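Formiminoglutamase (Trypanosoma cruzi, PDB 4MYN) hydrolyses N-formimino-L-glutamate as an arginase-like manganese metalloenzyme, with two manganese ions bound in its active site. Local coordinates at residues A[149-154]-A[192-197]. The protein carries 2 engineered substitutions. Numbering follows the deposited sequence.
Sequences LDVRPP and ALHAQY. With MN (manganese (II) ion), chain B.
His194 of helix 192-200 points its side chain into the loop 149-154 and meets Val151, Arg152 and Pro153 there. Val151 CG2 lies 3.5 Å from His194 CB, the two side chains running alongside each other and pointing opposite ways. Leu149 CD1 packs on the helix backbone, 3.4 Å from Ala195 N. Val151 CB approaches Tyr197 CD1 obliquely at 4.2 Å. The Pro153 ring makes a van der Waals approach to the imidazole, CD lying 3.8 Å from His194 NE2.

No hydrogen bond links the loop to the helix. Arg152 NH1 sits at the edge of the His194 ring, in its plane, 3.3 Å from CE1. The planes are 89° apart, and the imidazole edge faces the flat side of the guanidinium. The Arg152 chain is bent at chi2 (-149°), which helps bring NH1 there. His194 NE2 is hydrogen-bonded to Asp14 of the second subunit.

Asp150 turns away from the helix. Its OD2 binds manganese at 2.2 Å, beside Asp146, Asp236 and the engineered His122, while OD1 accepts a hydrogen bond from a metal-bound water. One loop of this arginase fold thus carries a metal ligand, packs on a helix and joins the subunit interface, where a salt bridge from Arg152 NH1 to Asp15 of the second subunit probably balances the arginine charge.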
loop_
_atom_site.group_PDB
_atom_site.type_symbol
_atom_site.label_atom_id
_atom_site.label_comp_id
_atom_site.label_asym_id
_atom_site.label_seq_id
_atom_site.Cartn_x
_atom_site.Cartn_y
_atom_site.Cartn_z
ATOM N N LEU A 149 -20.234 8.081 7.661
ATOM C CA LEU A 149 -21.079 8.100 8.865
ATOM C C LEU A 149 -22.314 7.195 8.751
ATOM O O LEU A 149 -22.805 6.641 9.753
ATOM C CB LEU A 149 -21.519 9.527 9.202
ATOM C CG LEU A 149 -20.466 10.542 9.627
ATOM C CD1 LEU A 149 -21.174 11.788 10.132
ATOM C CD2 LEU A 149 -19.572 9.969 10.708
ATOM N N ASP A 150 -22.825 7.059 7.532
ATOM C CA ASP A 150 -23.937 6.157 7.259
ATOM C C ASP A 150 -25.188 6.524 8.049
ATOM O O ASP A 150 -25.858 5.651 8.605
ATOM C CB ASP A 150 -23.542 4.704 7.542
ATOM C CG ASP A 150 -22.677 4.117 6.445
ATOM O OD1 ASP A 150 -22.047 4.901 5.695
ATOM O OD2 ASP A 150 -22.645 2.875 6.328
ATOM N N VAL A 151 -25.479 7.820 8.090
ATOM C CA VAL A 151 -26.716 8.324 8.683
ATOM C C VAL A 151 -27.500 9.074 7.619
ATOM O O VAL A 151 -28.334 9.939 7.918
ATOM C CB VAL A 151 -26.475 9.222 9.921
ATOM C CG1 VAL A 151 -25.778 8.428 11.016
ATOM C CG2 VAL A 151 -25.687 10.487 9.555
ATOM N N ARG A 152 -27.227 8.718 6.368
ATOM C CA ARG A 152 -27.943 9.289 5.237
ATOM C C ARG A 152 -29.440 9.056 5.364
ATOM O O ARG A 152 -29.879 8.019 5.871
ATOM C CB ARG A 152 -27.453 8.680 3.921
ATOM C CG ARG A 152 -25.960 8.817 3.696
ATOM C CD ARG A 152 -25.647 8.922 2.209
ATOM N NE ARG A 152 -24.228 9.173 1.979
ATOM C CZ ARG A 152 -23.705 10.375 1.747
ATOM N NH1 ARG A 152 -24.484 11.453 1.704
ATOM N NH2 ARG A 152 -22.399 10.499 1.550
ATOM N N PRO A 153 -30.234 10.025 4.899
ATOM C CA PRO A 153 -31.683 9.812 4.787
ATOM C C PRO A 153 -32.004 8.665 3.820
ATOM O O PRO A 153 -31.198 8.361 2.930
ATOM C CB PRO A 153 -32.189 11.144 4.227
ATOM C CG PRO A 153 -31.147 12.152 4.640
ATOM C CD PRO A 153 -29.839 11.411 4.593
ATOM N N PRO A 154 -33.173 8.026 3.997
ATOM C CA PRO A 154 -33.646 6.957 3.105
ATOM C C PRO A 154 -33.896 7.509 1.702
ATOM O O PRO A 154 -33.808 8.721 1.506
ATOM C CB PRO A 154 -34.985 6.540 3.729
ATOM C CG PRO A 154 -34.995 7.124 5.109
ATOM C CD PRO A 154 -34.159 8.358 5.039
ATOM N N ALA A 192 -21.173 17.913 6.812
ATOM C CA ALA A 192 -21.437 18.609 8.065
ATOM C C ALA A 192 -22.828 18.328 8.635
ATOM O O ALA A 192 -22.987 18.236 9.848
ATOM C CB ALA A 192 -21.207 20.106 7.906
ATOM N N LEU A 193 -23.829 18.176 7.768
ATOM C CA LEU A 193 -25.177 17.861 8.235
ATOM C C LEU A 193 -25.256 16.487 8.898
ATOM O O LEU A 193 -25.992 16.289 9.868
ATOM C CB LEU A 193 -26.197 17.965 7.099
ATOM C CG LEU A 193 -26.471 19.369 6.559
ATOM C CD1 LEU A 193 -27.437 19.329 5.380
ATOM C CD2 LEU A 193 -27.013 20.262 7.655
ATOM N N HIS A 194 -24.491 15.531 8.380
ATOM C CA HIS A 194 -24.490 14.202 8.974
ATOM C C HIS A 194 -23.699 14.169 10.276
ATOM O O HIS A 194 -24.105 13.515 11.230
ATOM C CB HIS A 194 -23.999 13.165 7.966
ATOM C CG HIS A 194 -24.863 13.078 6.743
ATOM N ND1 HIS A 194 -24.366 12.786 5.492
ATOM C CD2 HIS A 194 -26.191 13.290 6.578
ATOM C CE1 HIS A 194 -25.353 12.791 4.615
ATOM N NE2 HIS A 194 -26.472 13.097 5.247
ATOM N N ALA A 195 -22.589 14.890 10.329
ATOM C CA ALA A 195 -21.859 15.008 11.587
ATOM C C ALA A 195 -22.755 15.679 12.627
ATOM O O ALA A 195 -22.847 15.222 13.763
ATOM C CB ALA A 195 -20.586 15.798 11.400
ATOM N N GLN A 196 -23.419 16.757 12.216
ATOM C CA GLN A 196 -24.373 17.465 13.083
ATOM C C GLN A 196 -25.435 16.533 13.655
ATOM O O GLN A 196 -25.713 16.555 14.855
ATOM C CB GLN A 196 -25.030 18.612 12.309
ATOM C CG GLN A 196 -26.168 19.307 13.028
ATOM C CD GLN A 196 -26.694 20.487 12.246
ATOM O OE1 GLN A 196 -27.767 20.420 11.644
ATOM N NE2 GLN A 196 -25.927 21.573 12.225
ATOM N N TYR A 197 -26.025 15.704 12.805
ATOM C CA TYR A 197 -27.028 14.754 13.265
ATOM C C TYR A 197 -26.478 13.812 14.342
ATOM O O TYR A 197 -27.124 13.548 15.354
ATOM C CB TYR A 197 -27.570 13.958 12.079
ATOM C CG TYR A 197 -28.604 12.931 12.453
ATOM C CD1 TYR A 197 -28.232 11.642 12.800
ATOM C CD2 TYR A 197 -29.959 13.249 12.450
ATOM C CE1 TYR A 197 -29.180 10.693 13.143
ATOM C CE2 TYR A 197 -30.909 12.309 12.787
ATOM C CZ TYR A 197 -30.518 11.034 13.134
ATOM O OH TYR A 197 -31.459 10.091 13.475
HETATM MN MN MN B . -20.750 1.776 5.839
HETATM O O HOH W 1 -20.365 3.218 4.100
HETATM O O HOH W 2 -21.787 1.332 3.772
#